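Local structure of soluble lytic murein transglycosylase (Escherichia coli, 1QSA) at residues E446-K458 with Q468-W481. The protein cleaves the glycosidic bonds between N-acetylmuramic acid and N-acetylglucosamine in peptidoglycan, forming a 1,6-anhydro bond in the N-acetylmuramic acid. Numbering follows the deposited sequence.
With SO4 (sulfate ion), chain H; SO4 (sulfate ion), chain B; SO4 (sulfate ion), chain L.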
ATOM      1  N   GLU A 446       9.090  20.621   6.695  1.00 11.48           N
ATOM      2  CA  GLU A 446      10.535  20.409   6.766  1.00 12.24           C
ATOM      3  C   GLU A 446      10.883  18.980   7.184  1.00 11.36           C
ATOM      4  O   GLU A 446      11.797  18.377   6.627  1.00 13.11           O
ATOM      5  CB  GLU A 446      11.209  21.423   7.709  1.00 13.29           C
ATOM      6  CG  GLU A 446      12.708  21.458   7.474  1.00 15.41           C
ATOM      7  CD  GLU A 446      13.442  22.536   8.235  1.00 16.32           C
ATOM      8  OE1 GLU A 446      12.923  23.021   9.259  1.00 17.10           O
ATOM      9  OE2 GLU A 446      14.558  22.887   7.791  1.00 19.62           O
ATOM     10  N   GLU A 447      10.150  18.454   8.165  1.00 11.90           N
ATOM     11  CA  GLU A 447      10.371  17.096   8.662  1.00 11.14           C
ATOM     12  C   GLU A 447       9.817  16.038   7.713  1.00 12.00           C
ATOM     13  O   GLU A 447      10.322  14.909   7.665  1.00 11.94           O
ATOM     14  CB  GLU A 447       9.772  16.918  10.066  1.00 11.69           C
ATOM     15  CG  GLU A 447      10.450  17.757  11.171  1.00 13.71           C
ATOM     16  CD  GLU A 447      10.063  19.224  11.141  1.00 17.05           C
ATOM     17  OE1 GLU A 447       8.946  19.556  10.696  1.00 16.65           O
ATOM     18  OE2 GLU A 447      10.876  20.060  11.581  1.00 19.10           O
ATOM     19  N   ARG A 448       8.783  16.402   6.954  1.00 11.01           N
ATOM     20  CA  ARG A 448       8.190  15.481   5.983  1.00 11.64           C
ATOM     21  C   ARG A 448       9.046  15.364   4.714  1.00 10.97           C
ATOM     22  O   ARG A 448       8.982  14.353   4.011  1.00 10.42           O
ATOM     23  CB  ARG A 448       6.798  15.969   5.535  1.00 10.35           C
ATOM     24  CG  ARG A 448       5.707  15.976   6.629  1.00 10.99           C
ATOM     25  CD  ARG A 448       4.328  16.353   6.037  1.00 13.43           C
ATOM     26  NE  ARG A 448       3.888  15.361   5.068  1.00 12.24           N
ATOM     27  CZ  ARG A 448       3.141  15.624   3.996  1.00 15.75           C
ATOM     28  NH1 ARG A 448       2.665  16.849   3.779  1.00 14.82           N
ATOM     29  NH2 ARG A 448       2.833  14.648   3.156  1.00 15.83           N
ATOM     30  N   PHE A 449       9.815  16.406   4.398  1.00  8.19           N
ATOM     31  CA  PHE A 449      10.605  16.406   3.172  1.00  9.39           C
ATOM     32  C   PHE A 449      12.041  16.807   3.438  1.00  9.47           C
ATOM     33  O   PHE A 449      12.526  17.819   2.925  1.00 10.82           O
ATOM     34  CB  PHE A 449       9.923  17.339   2.156  1.00  9.74           C
ATOM     35  CG  PHE A 449       8.522  16.912   1.821  1.00 10.35           C
ATOM     36  CD1 PHE A 449       8.307  15.804   0.995  1.00 11.04           C
ATOM     37  CD2 PHE A 449       7.419  17.524   2.436  1.00  9.14           C
ATOM     38  CE1 PHE A 449       7.012  15.301   0.797  1.00 10.01           C
ATOM     39  CE2 PHE A 449       6.126  17.034   2.248  1.00 10.75           C
ATOM     40  CZ  PHE A 449       5.919  15.916   1.430  1.00 10.93           C
ATOM     41  N   PRO A 450      12.769  15.967   4.193  1.00  9.86           N
ATOM     42  CA  PRO A 450      14.164  16.260   4.516  1.00 11.62           C
ATOM     43  C   PRO A 450      15.088  16.160   3.307  1.00 11.01           C
ATOM     44  O   PRO A 450      14.814  15.381   2.391  1.00  9.91           O
ATOM     45  CB  PRO A 450      14.499  15.188   5.549  1.00 12.17           C
ATOM     46  CG  PRO A 450      13.672  14.010   5.094  1.00 11.09           C
ATOM     47  CD  PRO A 450      12.347  14.670   4.772  1.00 10.79           C
ATOM     48  N   LEU A 451      16.183  16.926   3.321  1.00 10.54           N
ATOM     49  CA  LEU A 451      17.165  16.906   2.239  1.00 10.42           C
ATOM     50  C   LEU A 451      18.093  15.709   2.421  1.00 10.73           C
ATOM     51  O   LEU A 451      19.305  15.851   2.633  1.00 12.81           O
ATOM     52  CB  LEU A 451      17.971  18.210   2.209  1.00 12.82           C
ATOM     53  CG  LEU A 451      17.131  19.458   1.934  1.00 15.96           C
ATOM     54  CD1 LEU A 451      18.028  20.694   1.946  1.00 16.50           C
ATOM     55  CD2 LEU A 451      16.402  19.333   0.600  1.00 15.28           C
ATOM     56  N   ALA A 452      17.510  14.527   2.283  1.00 10.48           N
ATOM     57  CA  ALA A 452      18.223  13.267   2.466  1.00 10.65           C
ATOM     58  C   ALA A 452      19.230  12.920   1.367  1.00 12.08           C
ATOM     59  O   ALA A 452      18.959  13.122   0.175  1.00 12.09           O
ATOM     60  CB  ALA A 452      17.215  12.156   2.612  1.00  9.77           C
ATOM     61  N   TYR A 453      20.408  12.441   1.776  1.00 11.12           N
ATOM     62  CA  TYR A 453      21.479  12.038   0.869  1.00 11.75           C
ATOM     63  C   TYR A 453      21.762  13.159  -0.132  1.00 11.65           C
ATOM     64  O   TYR A 453      22.027  12.908  -1.302  1.00 11.44           O
ATOM     65  CB  TYR A 453      21.066  10.740   0.132  1.00 11.72           C
ATOM     66  CG  TYR A 453      20.667   9.625   1.071  1.00 12.04           C
ATOM     67  CD1 TYR A 453      21.644   8.821   1.668  1.00 12.97           C
ATOM     68  CD2 TYR A 453      19.326   9.397   1.390  1.00 12.25           C
ATOM     69  CE1 TYR A 453      21.296   7.816   2.566  1.00 14.14           C
ATOM     70  CE2 TYR A 453      18.965   8.395   2.288  1.00 14.32           C
ATOM     71  CZ  TYR A 453      19.966   7.609   2.871  1.00 14.55           C
ATOM     72  OH  TYR A 453      19.638   6.621   3.765  1.00 17.16           O
ATOM     73  N   ASN A 454      21.741  14.401   0.358  1.00 12.10           N
ATOM     74  CA  ASN A 454      21.924  15.565  -0.499  1.00 14.64           C
ATOM     75  C   ASN A 454      23.153  15.511  -1.405  1.00 14.19           C
ATOM     76  O   ASN A 454      23.045  15.718  -2.623  1.00 14.56           O
ATOM     77  CB  ASN A 454      21.905  16.849   0.343  1.00 15.54           C
ATOM     78  CG  ASN A 454      21.863  18.098  -0.508  1.00 19.13           C
ATOM     79  OD1 ASN A 454      20.860  18.381  -1.159  1.00 19.70           O
ATOM     80  ND2 ASN A 454      22.963  18.840  -0.528  1.00 22.97           N
ATOM     81  N   ASP A 455      24.316  15.235  -0.819  1.00 15.35           N
ATOM     82  CA  ASP A 455      25.563  15.151  -1.584  1.00 17.47           C
ATOM     83  C   ASP A 455      25.516  14.080  -2.673  1.00 15.16           C
ATOM     84  O   ASP A 455      25.964  14.321  -3.791  1.00 14.21           O
ATOM     85  CB  ASP A 455      26.756  14.884  -0.663  1.00 21.76           C
ATOM     86  CG  ASP A 455      27.046  16.047   0.275  1.00 29.17           C
ATOM     87  OD1 ASP A 455      26.684  17.195  -0.062  1.00 32.45           O
ATOM     88  OD2 ASP A 455      27.633  15.802   1.355  1.00 32.55           O
ATOM     89  N   LEU A 456      24.940  12.920  -2.365  1.00 12.33           N
ATOM     90  CA  LEU A 456      24.849  11.859  -3.360  1.00 12.34           C
ATOM     91  C   LEU A 456      23.926  12.251  -4.510  1.00 11.73           C
ATOM     92  O   LEU A 456      24.259  12.020  -5.669  1.00 11.89           O
ATOM     93  CB  LEU A 456      24.386  10.540  -2.737  1.00 12.59           C
ATOM     94  CG  LEU A 456      25.434   9.807  -1.887  1.00 13.58           C
ATOM     95  CD1 LEU A 456      24.785   8.662  -1.121  1.00 13.60           C
ATOM     96  CD2 LEU A 456      26.549   9.295  -2.798  1.00 14.86           C
ATOM     97  N   PHE A 457      22.761  12.814  -4.198  1.00 10.60           N
ATOM     98  CA  PHE A 457      21.848  13.230  -5.267  1.00 10.71           C
ATOM     99  C   PHE A 457      22.461  14.323  -6.132  1.00 12.76           C
ATOM    100  O   PHE A 457      22.307  14.301  -7.349  1.00 12.58           O
ATOM    101  CB  PHE A 457      20.476  13.657  -4.725  1.00 10.68           C
ATOM    102  CG  PHE A 457      19.570  12.495  -4.402  1.00 10.09           C
ATOM    103  CD1 PHE A 457      18.945  11.776  -5.431  1.00 10.50           C
ATOM    104  CD2 PHE A 457      19.357  12.109  -3.088  1.00 10.91           C
ATOM    105  CE1 PHE A 457      18.112  10.673  -5.142  1.00 10.46           C
ATOM    106  CE2 PHE A 457      18.537  11.023  -2.786  1.00 12.90           C
ATOM    107  CZ  PHE A 457      17.912  10.303  -3.818  1.00 12.24           C
ATOM    108  N   LYS A 458      23.222  15.230  -5.520  1.00 13.83           N
ATOM    109  CA  LYS A 458      23.876  16.294  -6.266  1.00 15.80           C
ATOM    110  C   LYS A 458      24.886  15.673  -7.222  1.00 14.90           C
ATOM    111  O   LYS A 458      24.858  15.927  -8.426  1.00 16.06           O
ATOM    112  CB  LYS A 458      24.582  17.278  -5.319  1.00 18.33           C
ATOM    113  CG  LYS A 458      25.229  18.454  -6.052  1.00 20.27           C
ATOM    114  CD  LYS A 458      25.927  19.399  -5.090  1.00 27.85           C
ATOM    115  CE  LYS A 458      26.507  20.608  -5.826  1.00 31.46           C
ATOM    116  NZ  LYS A 458      27.414  21.414  -4.935  1.00 34.15           N
ATOM    117  N   GLN A 468      18.078  17.790  -9.504  1.00 10.17           N
ATOM    118  CA  GLN A 468      18.352  17.104  -8.232  1.00  9.86           C
ATOM    119  C   GLN A 468      17.063  16.992  -7.402  1.00  9.58           C
ATOM    120  O   GLN A 468      16.760  15.933  -6.860  1.00 10.00           O
ATOM    121  CB  GLN A 468      19.405  17.856  -7.423  1.00 11.34           C
ATOM    122  CG  GLN A 468      19.826  17.092  -6.161  1.00 12.04           C
ATOM    123  CD  GLN A 468      20.702  17.920  -5.246  1.00 15.21           C
ATOM    124  OE1 GLN A 468      21.469  18.762  -5.708  1.00 15.24           O
ATOM    125  NE2 GLN A 468      20.592  17.687  -3.942  1.00 15.06           N
ATOM    126  N   SER A 469      16.300  18.081  -7.329  1.00 10.38           N
ATOM    127  CA  SER A 469      15.045  18.117  -6.577  1.00 10.59           C
ATOM    128  C   SER A 469      14.068  17.044  -7.061  1.00  9.30           C
ATOM    129  O   SER A 469      13.376  16.411  -6.260  1.00 11.99           O
ATOM    130  CB  SER A 469      14.402  19.509  -6.699  1.00 11.48           C
ATOM    131  OG  SER A 469      14.008  19.781  -8.044  1.00 10.83           O
ATOM    132  N   TYR A 470      14.049  16.830  -8.371  1.00 10.26           N
ATOM    133  CA  TYR A 470      13.164  15.854  -8.978  1.00  8.44           C
ATOM    134  C   TYR A 470      13.545  14.424  -8.584  1.00  9.42           C
ATOM    135  O   TYR A 470      12.666  13.624  -8.242  1.00  8.24           O
ATOM    136  CB  TYR A 470      13.143  16.039 -10.497  1.00  8.58           C
ATOM    137  CG  TYR A 470      12.277  15.034 -11.200  1.00  9.70           C
ATOM    138  CD1 TYR A 470      10.939  14.850 -10.821  1.00  9.15           C
ATOM    139  CD2 TYR A 470      12.801  14.222 -12.211  1.00  9.49           C
ATOM    140  CE1 TYR A 470      10.143  13.869 -11.430  1.00  9.43           C
ATOM    141  CE2 TYR A 470      12.018  13.247 -12.825  1.00  9.77           C
ATOM    142  CZ  TYR A 470      10.696  13.076 -12.429  1.00  9.44           C
ATOM    143  OH  TYR A 470       9.939  12.083 -13.021  1.00  8.10           O
ATOM    144  N   ALA A 471      14.838  14.096  -8.655  1.00  9.07           N
ATOM    145  CA  ALA A 471      15.310  12.758  -8.250  1.00  9.01           C
ATOM    146  C   ALA A 471      14.959  12.517  -6.779  1.00  8.89           C
ATOM    147  O   ALA A 471      14.522  11.427  -6.393  1.00  9.18           O
ATOM    148  CB  ALA A 471      16.805  12.631  -8.458  1.00 10.67           C
ATOM    149  N   MET A 472      15.114  13.553  -5.961  1.00  7.58           N
ATOM    150  CA  MET A 472      14.777  13.468  -4.547  1.00  8.57           C
ATOM    151  C   MET A 472      13.280  13.256  -4.317  1.00  8.72           C
ATOM    152  O   MET A 472      12.903  12.466  -3.451  1.00  9.54           O
ATOM    153  CB  MET A 472      15.301  14.696  -3.800  1.00  9.16           C
ATOM    154  CG  MET A 472      16.822  14.684  -3.742  1.00 10.47           C
ATOM    155  SD  MET A 472      17.566  16.152  -3.030  1.00 12.53           S
ATOM    156  CE  MET A 472      17.405  15.811  -1.260  1.00 11.76           C
ATOM    157  N   ALA A 473      12.438  13.919  -5.110  1.00  7.82           N
ATOM    158  CA  ALA A 473      10.984  13.764  -5.008  1.00  8.05           C
ATOM    159  C   ALA A 473      10.601  12.314  -5.309  1.00  8.29           C
ATOM    160  O   ALA A 473       9.737  11.746  -4.643  1.00  8.93           O
ATOM    161  CB  ALA A 473      10.271  14.696  -5.994  1.00  8.38           C
ATOM    162  N   ILE A 474      11.204  11.748  -6.353  1.00  9.18           N
ATOM    163  CA  ILE A 474      10.925  10.359  -6.742  1.00  8.55           C
ATOM    164  C   ILE A 474      11.306   9.410  -5.598  1.00  9.67           C
ATOM    165  O   ILE A 474      10.521   8.536  -5.205  1.00  8.12           O
ATOM    166  CB  ILE A 474      11.676   9.999  -8.064  1.00  9.40           C
ATOM    167  CG1 ILE A 474      11.020  10.724  -9.259  1.00  7.77           C
ATOM    168  CG2 ILE A 474      11.713   8.464  -8.290  1.00  9.11           C
ATOM    169  CD1 ILE A 474       9.732  10.055  -9.791  1.00  9.93           C
ATOM    170  N   ALA A 475      12.499   9.598  -5.036  1.00  9.31           N
ATOM    171  CA  ALA A 475      12.942   8.749  -3.926  1.00  9.03           C
ATOM    172  C   ALA A 475      12.029   8.880  -2.699  1.00  9.58           C
ATOM    173  O   ALA A 475      11.677   7.884  -2.058  1.00  8.30           O
ATOM    174  CB  ALA A 475      14.381   9.088  -3.557  1.00 10.09           C
ATOM    175  N   ARG A 476      11.628  10.116  -2.387  1.00 10.29           N
ATOM    176  CA  ARG A 476      10.749  10.374  -1.248  1.00  9.26           C
ATOM    177  C   ARG A 476       9.427   9.619  -1.420  1.00  9.24           C
ATOM    178  O   ARG A 476       8.942   8.973  -0.492  1.00 10.06           O
ATOM    179  CB  ARG A 476      10.508  11.883  -1.111  1.00 10.46           C
ATOM    180  CG  ARG A 476       9.370  12.270  -0.154  1.00 12.66           C
ATOM    181  CD  ARG A 476       9.646  11.851   1.280  1.00 15.67           C
ATOM    182  NE  ARG A 476       8.589  12.308   2.185  1.00 13.02           N
ATOM    183  CZ  ARG A 476       7.404  11.729   2.320  1.00 14.93           C
ATOM    184  NH1 ARG A 476       7.115  10.627   1.635  1.00 17.13           N
ATOM    185  NH2 ARG A 476       6.521  12.225   3.190  1.00 14.54           N
ATOM    186  N   GLN A 477       8.879   9.658  -2.634  1.00  8.41           N
ATOM    187  CA  GLN A 477       7.632   8.967  -2.923  1.00  9.02           C
ATOM    188  C   GLN A 477       7.810   7.455  -2.849  1.00 10.12           C
ATOM    189  O   GLN A 477       6.978   6.756  -2.264  1.00 10.06           O
ATOM    190  CB  GLN A 477       7.116   9.352  -4.317  1.00  9.52           C
ATOM    191  CG  GLN A 477       6.066   8.393  -4.901  1.00  9.68           C
ATOM    192  CD  GLN A 477       4.778   8.357  -4.109  1.00 10.88           C
ATOM    193  OE1 GLN A 477       4.371   9.350  -3.510  1.00 13.19           O
ATOM    194  NE2 GLN A 477       4.126   7.201  -4.093  1.00 13.32           N
ATOM    195  N   GLU A 478       8.912   6.970  -3.413  1.00  8.78           N
ATOM    196  CA  GLU A 478       9.163   5.528  -3.472  1.00  9.69           C
ATOM    197  C   GLU A 478       9.438   4.826  -2.145  1.00 10.31           C
ATOM    198  O   GLU A 478       8.802   3.811  -1.817  1.00  9.85           O
ATOM    199  CB  GLU A 478      10.335   5.229  -4.433  1.00  9.28           C
ATOM    200  CG  GLU A 478      10.058   5.535  -5.917  1.00  9.73           C
ATOM    201  CD  GLU A 478       9.027   4.600  -6.544  1.00 11.03           C
ATOM    202  OE1 GLU A 478       8.504   3.705  -5.844  1.00 12.44           O
ATOM    203  OE2 GLU A 478       8.753   4.748  -7.760  1.00  9.63           O
ATOM    204  N   SER A 479      10.338   5.400  -1.350  1.00 10.01           N
ATOM    205  CA  SER A 479      10.773   4.750  -0.111  1.00  8.69           C
ATOM    206  C   SER A 479      10.554   5.481   1.202  1.00 10.32           C
ATOM    207  O   SER A 479      10.854   4.914   2.266  1.00  9.44           O
ATOM    208  CB  SER A 479      12.274   4.501  -0.218  1.00  8.68           C
ATOM    209  OG  SER A 479      12.952   5.750  -0.240  1.00  9.89           O
ATOM    210  N   ALA A 480      10.098   6.729   1.137  1.00  9.84           N
ATOM    211  CA  ALA A 480       9.933   7.547   2.342  1.00  9.48           C
ATOM    212  C   ALA A 480      11.289   7.596   3.074  1.00 10.40           C
ATOM    213  O   ALA A 480      11.378   7.665   4.308  1.00 10.50           O
ATOM    214  CB  ALA A 480       8.805   7.024   3.249  1.00  9.90           C
ATOM    215  N   TRP A 481      12.344   7.583   2.264  1.00 10.12           N
ATOM    216  CA  TRP A 481      13.733   7.643   2.702  1.00 10.64           C
ATOM    217  C   TRP A 481      14.330   6.448   3.443  1.00 10.44           C
ATOM    218  O   TRP A 481      15.403   6.572   4.025  1.00 10.66           O
ATOM    219  CB  TRP A 481      14.020   8.949   3.452  1.00 10.13           C
ATOM    220  CG  TRP A 481      13.850  10.174   2.578  1.00  8.62           C
ATOM    221  CD1 TRP A 481      12.995  11.228   2.780  1.00 10.39           C
ATOM    222  CD2 TRP A 481      14.535  10.440   1.350  1.00  8.40           C
ATOM    223  NE1 TRP A 481      13.107  12.127   1.746  1.00  9.74           N
ATOM    224  CE2 TRP A 481      14.043  11.672   0.854  1.00  9.66           C
ATOM    225  CE3 TRP A 481      15.520   9.754   0.620  1.00  9.94           C
ATOM    226  CZ2 TRP A 481      14.499  12.231  -0.344  1.00  9.61           C
ATOM    227  CZ3 TRP A 481      15.978  10.309  -0.574  1.00  9.88           C
ATOM    228  CH2 TRP A 481      15.461  11.542  -1.044  1.00 10.22           C
TER
HETATM  229  S   SO4 H 707       3.256  10.900   3.080  1.00 61.16           S
HETATM  230  O1  SO4 H 707       3.226  12.028   2.129  1.00 61.59           O
HETATM  231  O2  SO4 H 707       2.147   9.975   2.784  1.00 61.52           O
HETATM  232  O3  SO4 H 707       4.537  10.186   2.949  1.00 61.29           O
HETATM  233  O4  SO4 H 707       3.117  11.417   4.450  1.00 61.24           O
HETATM  234  S   SO4 B 701       0.884  16.710   0.379  1.00 30.99           S
HETATM  235  O1  SO4 B 701       1.266  17.046  -1.007  1.00 31.23           O
HETATM  236  O2  SO4 B 701       1.516  17.670   1.307  1.00 29.06           O
HETATM  237  O3  SO4 B 701      -0.582  16.807   0.487  1.00 34.92           O
HETATM  238  O4  SO4 B 701       1.297  15.337   0.718  1.00 31.20           O
HETATM  239  S   SO4 L 711      19.764  21.022 -10.847  1.00 51.60           S
HETATM  240  O1  SO4 L 711      19.912  19.645 -10.345  1.00 50.32           O
HETATM  241  O2  SO4 L 711      18.625  21.679 -10.185  1.00 53.08           O
HETATM  242  O3  SO4 L 711      20.992  21.787 -10.564  1.00 53.78           O
HETATM  243  O4  SO4 L 711      19.526  21.001 -12.302  1.00 53.10           O
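The W481 indole lies between A452 and R476: the A452 methyl sits over the centre of one face, 3.5 Å from CB to the six-membered ring centroid, a CH-pi contact for which the small methyl of alanine is well suited, and R476 CA covers the rim of the opposite face. At the indole edge come CE2 and CZ of F457, the two ring planes 76° apart. Helix 468-479 belongs to the lysozyme-like Slt domain and carries E478, the predicted active-site residue. F457, from helix 454-461, enters helix 468-479 as a knob among Q468, A471, M472 and A475; the two alanines leave room for its ring. M472 CG packs on one F457 face, 3.8 Å from the centroid, while the bent thioether of M472 (chi3 81°) carries CE to within 3.4 Å of A452 O. Q468 NE2 makes a weak bond to N454 OD1. At the other end the R476 guanidinium lies 16° from parallel to the F449 ring, and a sulfate, probably from the crystallisation liquor, bridges R476 and R448 at their edges. R476 NE donates almost straight to R448 O, which lies near the guanidinium plane (2.8 Å, 168°), satisfying a carbonyl where helix 445-448 ends.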